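Local coordinates for APL1 (Anopheles gambiae, PDB 3O6N), which probably acts with LRIM1 in a heterodimeric complex that regulates complement-like immunity in the mosquito, through its leucine-rich repeat domain, at residues Q314-F317 and D318-N322; H266-V269 and K270-R273; L277-S280 and N281-L284; W351-N354 and S355-L359. All blocks are in the same frame, centred on the assembly; numbering follows the deposited sequence.

Contact 1. Residues Q314-F317 and D318-N322; sequences QPQF and DRLEN
F317 and L320 run next to each other in one direction on the buried flank of this turn, with L320 CD1 at the edge of the phenyl ring and 4.0 Å from F317 CD1. Both also touch L300 of strand 299-301, so this is the side turned into the leucine-rich repeat solenoid. The backbone here is compact: the single helical turn 314-317 runs straight into a type I beta turn from F317 to L320. D318 N bonds Q314 O at 2.8 Å and L320 N bonds F317 O at 3.1 Å, while the bond from R319 N to Q316 O is weak. L320 CG sits 3.4 Å from Q316 O, closing the tight part.

The opposite character belongs to R319, which is exposed and lays the aliphatic start of its chain, CG nearest, against P315 O, at 3.4 Å. A bend at chi3 (56°) turns its chain, and NH2 goes to P295 O. Q314, extended with chi1 -179°, brings CG to 3.3 Å from D318 OD2. S336 OG bonds D318 OD2 and, weakly, Q314 NE2, so acid and amide are joined through the serine of the following loop and not directly.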
loop_
_atom_site.group_PDB
_atom_site.type_symbol
_atom_site.label_atom_id
_atom_site.label_comp_id
_atom_site.label_asym_id
_atom_site.label_seq_id
_atom_site.Cartn_x
_atom_site.Cartn_y
_atom_site.Cartn_z
ATOM N N GLN A 314 -4.322 2.382 32.140
ATOM C CA GLN A 314 -3.113 1.782 32.702
ATOM C C GLN A 314 -2.876 0.312 32.333
ATOM O O GLN A 314 -1.776 -0.048 31.925
ATOM C CB GLN A 314 -3.083 1.945 34.226
ATOM C CG GLN A 314 -1.835 1.360 34.865
ATOM C CD GLN A 314 -1.744 1.644 36.349
ATOM O OE1 GLN A 314 -2.598 2.325 36.921
ATOM N NE2 GLN A 314 -0.705 1.119 36.985
ATOM N N PRO A 315 -3.900 -0.546 32.494
ATOM C CA PRO A 315 -3.695 -1.970 32.203
ATOM C C PRO A 315 -3.285 -2.231 30.755
ATOM O O PRO A 315 -2.549 -3.182 30.496
ATOM C CB PRO A 315 -5.067 -2.600 32.499
ATOM C CG PRO A 315 -6.033 -1.456 32.537
ATOM C CD PRO A 315 -5.244 -0.283 33.034
ATOM N N GLN A 316 -3.756 -1.405 29.827
ATOM C CA GLN A 316 -3.338 -1.522 28.434
ATOM C C GLN A 316 -1.913 -0.997 28.262
ATOM O O GLN A 316 -1.075 -1.642 27.627
ATOM C CB GLN A 316 -4.296 -0.766 27.507
ATOM C CG GLN A 316 -3.921 -0.851 26.034
ATOM C CD GLN A 316 -4.070 -2.255 25.473
ATOM O OE1 GLN A 316 -5.112 -2.605 24.923
ATOM N NE2 GLN A 316 -3.024 -3.066 25.609
ATOM N N PHE A 317 -1.650 0.178 28.828
ATOM C CA PHE A 317 -0.337 0.818 28.722
ATOM C C PHE A 317 0.779 -0.031 29.332
ATOM O O PHE A 317 1.894 -0.069 28.810
ATOM C CB PHE A 317 -0.347 2.185 29.410
ATOM C CG PHE A 317 -1.262 3.197 28.767
ATOM C CD1 PHE A 317 -1.654 3.070 27.448
ATOM C CD2 PHE A 317 -1.728 4.283 29.497
ATOM C CE1 PHE A 317 -2.494 4.007 26.862
ATOM C CE2 PHE A 317 -2.566 5.222 28.920
ATOM C CZ PHE A 317 -2.947 5.084 27.596
ATOM N N ASP A 318 0.473 -0.692 30.445
ATOM C CA ASP A 318 1.458 -1.471 31.198
ATOM C C ASP A 318 2.094 -2.589 30.380
ATOM O O ASP A 318 3.202 -3.033 30.690
ATOM C CB ASP A 318 0.818 -2.086 32.448
ATOM C CG ASP A 318 0.768 -1.130 33.624
ATOM O OD1 ASP A 318 1.519 -0.131 33.632
ATOM O OD2 ASP A 318 -0.018 -1.394 34.556
ATOM N N ARG A 319 1.386 -3.047 29.350
ATOM C CA ARG A 319 1.824 -4.183 28.544
ATOM C C ARG A 319 2.540 -3.772 27.260
ATOM O O ARG A 319 3.061 -4.623 26.540
ATOM C CB ARG A 319 0.626 -5.050 28.154
ATOM C CG ARG A 319 -0.292 -5.431 29.293
ATOM C CD ARG A 319 -1.454 -6.252 28.765
ATOM N NE ARG A 319 -0.987 -7.434 28.047
ATOM C CZ ARG A 319 -0.817 -8.625 28.609
ATOM N NH1 ARG A 319 -1.083 -8.794 29.897
ATOM N NH2 ARG A 319 -0.385 -9.649 27.885
ATOM N N LEU A 320 2.552 -2.478 26.961
ATOM C CA LEU A 320 3.123 -2.003 25.700
ATOM C C LEU A 320 4.642 -1.902 25.735
ATOM O O LEU A 320 5.252 -1.853 26.803
ATOM C CB LEU A 320 2.533 -0.638 25.336
ATOM C CG LEU A 320 1.022 -0.589 25.109
ATOM C CD1 LEU A 320 0.572 0.854 24.948
ATOM C CD2 LEU A 320 0.661 -1.420 23.884
ATOM N N GLU A 321 5.249 -1.871 24.553
ATOM C CA GLU A 321 6.667 -1.585 24.437
ATOM C C GLU A 321 6.848 -0.149 23.960
ATOM O O GLU A 321 7.791 0.524 24.358
ATOM C CB GLU A 321 7.342 -2.568 23.478
ATOM C CG GLU A 321 7.395 -3.993 24.014
ATOM C CD GLU A 321 7.924 -4.986 22.997
ATOM O OE1 GLU A 321 8.410 -4.548 21.932
ATOM O OE2 GLU A 321 7.848 -6.206 23.261
ATOM N N ASN A 322 5.929 0.313 23.114
ATOM C CA ASN A 322 5.971 1.682 22.597
ATOM C C ASN A 322 4.632 2.384 22.765
ATOM O O ASN A 322 3.612 1.895 22.289
ATOM C CB ASN A 322 6.342 1.705 21.111
ATOM C CG ASN A 322 7.664 1.031 20.818
ATOM O OD1 ASN A 322 7.947 -0.056 21.318
ATOM N ND2 ASN A 322 8.479 1.674 19.992
#

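Contact 2. Residues H266-V269 and K270-R273; sequences HPFV and KMQR
The phenyl ring of F268 is approached obliquely by M271, whose methyl CE stands 3.9 Å from F268 CD1, while L277 of the next strand packs on the same ring at CE1. This is the return part of a leucine-rich repeat, the loop that carries the chain from strand 262-264 back to strand 276-278. F268 probably fills the inward-pointing aromatic position common in such repeats.

A type I beta turn from F268 to M271 brings the two side chains together. M271 N bonds F268 O at 3.0 Å, the donor standing 56° out of the carbonyl plane. The thioether chain then folds back over the turn: with chi2 at -76° it bends so that the methyl CE, not the sulfur, comes to the ring, while CG stays 3.1 Å from F268 O. Both residues are buried, and they form the apolar half of the contact.

On the outer half, V269 and K270 cross each other, the branch methyl V269 CG2 lying 4.0 Å from K270 CG. Here the lysine chain bends at chi2 and offers its aliphatic part to the valine. K270 also touches L245 in the preceding repeat, and V269 touches Q292 in the following one.

Two waters complete the polar side of the turn. One donates to P267 O at 2.6 Å and accepts from K270 N at 2.8 Å, so it joins the 3-10 segment to the bend. The other donates to both carbonyls that flank the turn, F268 O at 3.2 Å and M271 O at 2.9 Å.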
loop_
_atom_site.group_PDB
_atom_site.type_symbol
_atom_site.label_atom_id
_atom_site.label_comp_id
_atom_site.label_asym_id
_atom_site.label_seq_id
_atom_site.Cartn_x
_atom_site.Cartn_y
_atom_site.Cartn_z
ATOM N N HIS A 266 -14.374 -2.435 22.271
ATOM C CA HIS A 266 -15.331 -3.357 21.653
ATOM C C HIS A 266 -14.902 -3.934 20.298
ATOM O O HIS A 266 -14.959 -5.145 20.104
ATOM C CB HIS A 266 -16.722 -2.722 21.563
ATOM C CG HIS A 266 -17.314 -2.391 22.896
ATOM N ND1 HIS A 266 -17.252 -1.129 23.447
ATOM C CD2 HIS A 266 -17.959 -3.165 23.800
ATOM C CE1 HIS A 266 -17.846 -1.138 24.627
ATOM N NE2 HIS A 266 -18.283 -2.361 24.865
ATOM N N PRO A 267 -14.464 -3.077 19.364
ATOM C CA PRO A 267 -14.107 -3.568 18.027
ATOM C C PRO A 267 -12.877 -4.477 18.014
ATOM O O PRO A 267 -12.629 -5.131 17.003
ATOM C CB PRO A 267 -13.801 -2.282 17.252
ATOM C CG PRO A 267 -14.483 -1.197 18.009
ATOM C CD PRO A 267 -14.394 -1.608 19.444
ATOM N N PHE A 268 -12.125 -4.514 19.113
ATOM C CA PHE A 268 -10.859 -5.241 19.157
ATOM C C PHE A 268 -10.927 -6.565 19.922
ATOM O O PHE A 268 -9.929 -7.276 20.012
ATOM C CB PHE A 268 -9.763 -4.353 19.777
ATOM C CG PHE A 268 -9.532 -3.063 19.031
ATOM C CD1 PHE A 268 -8.644 -3.011 17.970
ATOM C CD2 PHE A 268 -10.212 -1.908 19.384
ATOM C CE1 PHE A 268 -8.431 -1.833 17.278
ATOM C CE2 PHE A 268 -10.004 -0.723 18.695
ATOM C CZ PHE A 268 -9.111 -0.688 17.638
ATOM N N VAL A 269 -12.093 -6.899 20.466
ATOM C CA VAL A 269 -12.205 -8.059 21.349
ATOM C C VAL A 269 -11.912 -9.389 20.656
ATOM O O VAL A 269 -11.632 -10.392 21.317
ATOM C CB VAL A 269 -13.595 -8.148 22.027
ATOM C CG1 VAL A 269 -13.869 -6.899 22.853
ATOM C CG2 VAL A 269 -14.683 -8.367 20.988
ATOM N N LYS A 270 -11.987 -9.402 19.329
ATOM C CA LYS A 270 -11.753 -10.629 18.572
ATOM C C LYS A 270 -10.333 -10.699 18.028
ATOM O O LYS A 270 -9.966 -11.665 17.356
ATOM C CB LYS A 270 -12.752 -10.760 17.418
ATOM C CG LYS A 270 -14.206 -10.802 17.850
ATOM C CD LYS A 270 -14.443 -11.871 18.897
ATOM C CE LYS A 270 -15.906 -11.909 19.317
ATOM N NZ LYS A 270 -16.103 -12.608 20.622
ATOM N N MET A 271 -9.539 -9.669 18.309
ATOM C CA MET A 271 -8.156 -9.630 17.849
ATOM C C MET A 271 -7.333 -10.692 18.571
ATOM O O MET A 271 -7.217 -10.672 19.794
ATOM C CB MET A 271 -7.544 -8.250 18.095
ATOM C CG MET A 271 -8.267 -7.103 17.400
ATOM S SD MET A 271 -7.898 -7.039 15.641
ATOM C CE MET A 271 -8.895 -5.652 15.100
ATOM N N GLN A 272 -6.757 -11.612 17.809
ATOM C CA GLN A 272 -5.976 -12.700 18.385
ATOM C C GLN A 272 -4.490 -12.372 18.499
ATOM O O GLN A 272 -3.784 -12.955 19.317
ATOM C CB GLN A 272 -6.144 -13.963 17.538
ATOM C CG GLN A 272 -7.553 -14.520 17.517
ATOM C CD GLN A 272 -7.794 -15.426 16.326
ATOM O OE1 GLN A 272 -8.377 -15.009 15.325
ATOM N NE2 GLN A 272 -7.340 -16.671 16.424
ATOM N N ARG A 273 -4.008 -11.447 17.674
ATOM C CA ARG A 273 -2.569 -11.214 17.591
ATOM C C ARG A 273 -2.177 -9.797 17.180
ATOM O O ARG A 273 -1.058 -9.568 16.727
ATOM C CB ARG A 273 -1.938 -12.216 16.623
ATOM C CG ARG A 273 -2.595 -12.222 15.266
ATOM C CD ARG A 273 -1.866 -13.127 14.289
ATOM N NE ARG A 273 -2.515 -13.109 12.983
ATOM C CZ ARG A 273 -1.945 -13.515 11.855
ATOM N NH1 ARG A 273 -0.697 -13.971 11.864
ATOM N NH2 ARG A 273 -2.621 -13.455 10.717
HETATM O O HOH W 1 -11.905 -7.583 17.253
HETATM O O HOH W 2 -7.696 -8.698 21.837
#

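Contact 3. Residues L277-S280 and N281-L284; sequences LYIS and NNRL
S280 and N281 make the straightest polar bond of this bend: N281 ND2 donates to S280 OG at 2.9 Å with an N-H...O angle of 164°. The hydroxyl oxygen lies practically in the plane of the amide, 5° out of it. A chi1 of 81° puts S280 OG between its own backbone N and carbonyl carbon, on the side where N281 can reach it. N281 itself has a left-handed backbone conformation, which turns the chain sharply after the strand.

The second polar group is the amide of N282. Its ND2 reaches two backbone carbonyls of the preceding residues, S280 O at 3.1 Å and I279 O at 3.4 Å, and both bonds are weak. Its stronger partners belong to the previous repeat, with OD1 accepting from L260 N and ND2 donating to L255 O. This buried amide therefore has both its oxygen and its nitrogen engaged. N282 occupies the asparagine position of the LxxLxLxxNxL repeat signature, and N305, one repeat on, treats the present segment likewise by bonding I279 O and L284 N.

Apolar packing is left to I279 and L284, which cross at about a right angle. The methyl CG2 of I279 stands 4.0 Å from L284 CD1, closing the inside of the bend below the asparagine.

In the fold, strand 276-278 runs parallel between 252-254 and 299-301, with backbone bonds to both sides. The bend leads onward to strand 286-288, and I279 and L284 both rest on I263 of strand 262-264.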
loop_
_atom_site.group_PDB
_atom_site.type_symbol
_atom_site.label_atom_id
_atom_site.label_comp_id
_atom_site.label_asym_id
_atom_site.label_seq_id
_atom_site.Cartn_x
_atom_site.Cartn_y
_atom_site.Cartn_z
ATOM N N LEU A 277 -0.930 -0.677 16.563
ATOM C CA LEU A 277 -2.136 0.099 16.323
ATOM C C LEU A 277 -1.784 1.575 16.259
ATOM O O LEU A 277 -1.438 2.183 17.275
ATOM C CB LEU A 277 -3.147 -0.154 17.449
ATOM C CG LEU A 277 -4.475 0.612 17.455
ATOM C CD1 LEU A 277 -5.250 0.386 16.163
ATOM C CD2 LEU A 277 -5.323 0.197 18.660
ATOM N N TYR A 278 -1.861 2.146 15.061
ATOM C CA TYR A 278 -1.529 3.552 14.868
ATOM C C TYR A 278 -2.794 4.377 14.697
ATOM O O TYR A 278 -3.620 4.084 13.833
ATOM C CB TYR A 278 -0.600 3.727 13.661
ATOM C CG TYR A 278 0.667 2.904 13.731
ATOM C CD1 TYR A 278 1.778 3.350 14.447
ATOM C CD2 TYR A 278 0.763 1.686 13.067
ATOM C CE1 TYR A 278 2.946 2.597 14.501
ATOM C CE2 TYR A 278 1.923 0.930 13.121
ATOM C CZ TYR A 278 3.008 1.390 13.836
ATOM O OH TYR A 278 4.155 0.631 13.883
ATOM N N ILE A 279 -2.954 5.395 15.541
ATOM C CA ILE A 279 -4.133 6.246 15.485
ATOM C C ILE A 279 -3.758 7.720 15.665
ATOM O O ILE A 279 -4.513 8.491 16.261
ATOM C CB ILE A 279 -5.167 5.857 16.587
ATOM C CG1 ILE A 279 -5.028 4.379 16.961
ATOM C CG2 ILE A 279 -6.582 6.163 16.123
ATOM C CD1 ILE A 279 -6.121 3.868 17.892
ATOM N N SER A 280 -2.597 8.119 15.160
ATOM C CA SER A 280 -2.170 9.503 15.351
ATOM C C SER A 280 -2.991 10.422 14.461
ATOM O O SER A 280 -3.592 9.975 13.483
ATOM C CB SER A 280 -0.679 9.677 15.039
ATOM O OG SER A 280 -0.467 9.786 13.637
ATOM N N ASN A 281 -3.024 11.705 14.805
ATOM C CA ASN A 281 -3.612 12.701 13.921
ATOM C C ASN A 281 -5.067 12.410 13.553
ATOM O O ASN A 281 -5.476 12.540 12.399
ATOM C CB ASN A 281 -2.744 12.864 12.659
ATOM C CG ASN A 281 -1.392 13.497 12.958
ATOM O OD1 ASN A 281 -1.250 14.718 12.933
ATOM N ND2 ASN A 281 -0.393 12.666 13.237
ATOM N N ASN A 282 -5.844 12.004 14.549
ATOM C CA ASN A 282 -7.283 11.931 14.402
ATOM C C ASN A 282 -7.885 13.050 15.237
ATOM O O ASN A 282 -7.275 14.110 15.387
ATOM C CB ASN A 282 -7.814 10.554 14.820
ATOM C CG ASN A 282 -7.707 9.527 13.702
ATOM O OD1 ASN A 282 -8.689 9.238 13.024
ATOM N ND2 ASN A 282 -6.508 8.985 13.497
ATOM N N ARG A 283 -9.073 12.825 15.781
ATOM C CA ARG A 283 -9.687 13.818 16.652
ATOM C C ARG A 283 -10.161 13.169 17.943
ATOM O O ARG A 283 -11.230 13.490 18.450
ATOM C CB ARG A 283 -10.851 14.509 15.938
ATOM C CG ARG A 283 -10.468 15.116 14.593
ATOM C CD ARG A 283 -11.503 16.124 14.127
ATOM N NE ARG A 283 -12.828 15.528 13.985
ATOM C CZ ARG A 283 -13.417 15.279 12.818
ATOM N NH1 ARG A 283 -12.802 15.583 11.682
ATOM N NH2 ARG A 283 -14.625 14.734 12.789
ATOM N N LEU A 284 -9.348 12.260 18.476
ATOM C CA LEU A 284 -9.750 11.477 19.634
ATOM C C LEU A 284 -9.917 12.342 20.873
ATOM O O LEU A 284 -9.028 13.116 21.228
ATOM C CB LEU A 284 -8.739 10.372 19.929
ATOM C CG LEU A 284 -8.423 9.396 18.801
ATOM C CD1 LEU A 284 -7.487 8.326 19.326
ATOM C CD2 LEU A 284 -9.709 8.781 18.255
#

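Contact 4. Residues W351-N354 and S355-L359; sequences WDCN and SLRAL
D352 OD2 accepts from S355 N at 3.0 Å and so caps the first turn of helix 353-359 from the N-cap position. The donor comes on the anti side of the oxygen, 26° out of the carboxylate plane. With CG anti to the backbone N (chi1 168°), the acid turns back over the helix start. Such a negative group probably sits well at the positive end of a helix dipole. Regular backbone bonds follow, among them L356 N to D352 O at 3.3 Å and R357 N to C353 O at 3.0 Å.

The buried side is a CH-pi contact. L356 CD2 stands over a face of the W351 indole, 3.9 Å from the centroid of the five-membered ring and 20° off its normal. The other methyl, CD1, presses on W351 CB at 3.5 Å. NE1, on the edge of the same five-membered ring, bonds L346 O, which helps fix the rotation of the indole.

R357, extended from CG to NE, runs back beside the first turn, with NH2 3.5 Å from C353 CB. Its charge is answered by two salt bridges, NH2 to E389 and NE to E382.

C353 is joined by a disulfide to C387, an arrangement consistent with the cysteine-bearing cap that closes the C-terminal end of many leucine-rich repeat domains. W351 and L356 rest on strand 385-388, which pairs in parallel with 351-352 and antiparallel with 380-382.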
loop_
_atom_site.group_PDB
_atom_site.type_symbol
_atom_site.label_atom_id
_atom_site.label_comp_id
_atom_site.label_asym_id
_atom_site.label_seq_id
_atom_site.Cartn_x
_atom_site.Cartn_y
_atom_site.Cartn_z
ATOM N N TRP A 351 0.151 18.380 31.668
ATOM C CA TRP A 351 0.409 17.547 32.838
ATOM C C TRP A 351 0.114 18.188 34.188
ATOM O O TRP A 351 0.361 19.372 34.399
ATOM C CB TRP A 351 1.863 17.076 32.840
ATOM C CG TRP A 351 2.218 16.263 31.640
ATOM C CD1 TRP A 351 3.062 16.617 30.632
ATOM C CD2 TRP A 351 1.730 14.956 31.318
ATOM N NE1 TRP A 351 3.138 15.609 29.701
ATOM C CE2 TRP A 351 2.325 14.580 30.097
ATOM C CE3 TRP A 351 0.847 14.069 31.943
ATOM C CZ2 TRP A 351 2.068 13.351 29.489
ATOM C CZ3 TRP A 351 0.590 12.847 31.335
ATOM C CH2 TRP A 351 1.202 12.502 30.123
ATOM N N ASP A 352 -0.413 17.371 35.093
ATOM C CA ASP A 352 -0.427 17.687 36.509
ATOM C C ASP A 352 0.944 17.304 37.060
ATOM O O ASP A 352 1.437 16.206 36.793
ATOM C CB ASP A 352 -1.520 16.882 37.213
ATOM C CG ASP A 352 -1.409 16.948 38.721
ATOM O OD1 ASP A 352 -1.799 17.985 39.294
ATOM O OD2 ASP A 352 -0.933 15.966 39.331
ATOM N N CYS A 353 1.566 18.203 37.818
ATOM C CA CYS A 353 2.920 17.958 38.303
ATOM C C CYS A 353 3.038 16.710 39.174
ATOM O O CYS A 353 3.986 15.940 39.030
ATOM C CB CYS A 353 3.464 19.177 39.053
ATOM S SG CYS A 353 3.744 20.605 38.008
ATOM N N ASN A 354 2.089 16.517 40.086
ATOM C CA ASN A 354 2.117 15.352 40.963
ATOM C C ASN A 354 2.115 14.048 40.173
ATOM O O ASN A 354 2.806 13.090 40.530
ATOM C CB ASN A 354 0.943 15.374 41.944
ATOM C CG ASN A 354 1.125 16.395 43.044
ATOM O OD1 ASN A 354 0.265 17.248 43.265
ATOM N ND2 ASN A 354 2.253 16.317 43.744
ATOM N N SER A 355 1.337 14.014 39.098
ATOM C CA SER A 355 1.279 12.827 38.255
ATOM C C SER A 355 2.638 12.532 37.617
ATOM O O SER A 355 3.059 11.380 37.550
ATOM C CB SER A 355 0.206 12.978 37.176
ATOM O OG SER A 355 0.011 11.752 36.497
ATOM N N LEU A 356 3.328 13.575 37.165
ATOM C CA LEU A 356 4.656 13.405 36.580
ATOM C C LEU A 356 5.686 12.916 37.597
ATOM O O LEU A 356 6.530 12.081 37.272
ATOM C CB LEU A 356 5.136 14.699 35.929
ATOM C CG LEU A 356 4.449 15.096 34.627
ATOM C CD1 LEU A 356 5.080 16.374 34.087
ATOM C CD2 LEU A 356 4.540 13.960 33.598
ATOM N N ARG A 357 5.623 13.430 38.823
ATOM C CA ARG A 357 6.542 12.968 39.860
ATOM C C ARG A 357 6.345 11.483 40.139
ATOM O O ARG A 357 7.315 10.731 40.255
ATOM C CB ARG A 357 6.395 13.785 41.145
ATOM C CG ARG A 357 6.965 15.180 41.017
ATOM C CD ARG A 357 6.858 15.965 42.314
ATOM N NE ARG A 357 6.753 17.383 42.007
ATOM C CZ ARG A 357 5.636 18.090 42.117
ATOM N NH1 ARG A 357 4.525 17.525 42.571
ATOM N NH2 ARG A 357 5.642 19.372 41.795
ATOM N N ALA A 358 5.090 11.060 40.241
ATOM C CA ALA A 358 4.788 9.648 40.455
ATOM C C ALA A 358 5.240 8.823 39.256
ATOM O O ALA A 358 5.846 7.761 39.408
ATOM C CB ALA A 358 3.298 9.450 40.704
ATOM N N LEU A 359 4.953 9.323 38.060
ATOM C CA LEU A 359 5.283 8.601 36.833
ATOM C C LEU A 359 6.762 8.250 36.785
ATOM O O LEU A 359 7.128 7.098 36.548
ATOM C CB LEU A 359 4.917 9.435 35.609
ATOM C CG LEU A 359 5.123 8.753 34.253
ATOM C CD1 LEU A 359 4.234 7.519 34.140
ATOM C CD2 LEU A 359 4.847 9.731 33.125
#

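Contacts 2, 3, 1 and 4 follow one another along the chain. Contact 3 is the buried one, where asparagine amides and backbone carbonyls hold one repeat to the next; the other three are partly buried, each with an apolar inner side and an exposed outer side. Contact 2 lies in the loop before strand 276-278; contact 3 begins on that strand and turns out of it, and the two touch through the phenyl ring of contact 2. Backbone bonds close the type I turns of contacts 1 and 2; waters add polar bridges in contact 2, while in contact 1 charged side chains reach neighbouring loops. Contact 4, centred about 32 Å from the centre of contact 2, replaces repeat chemistry with a capped helix anchored by a disulfide.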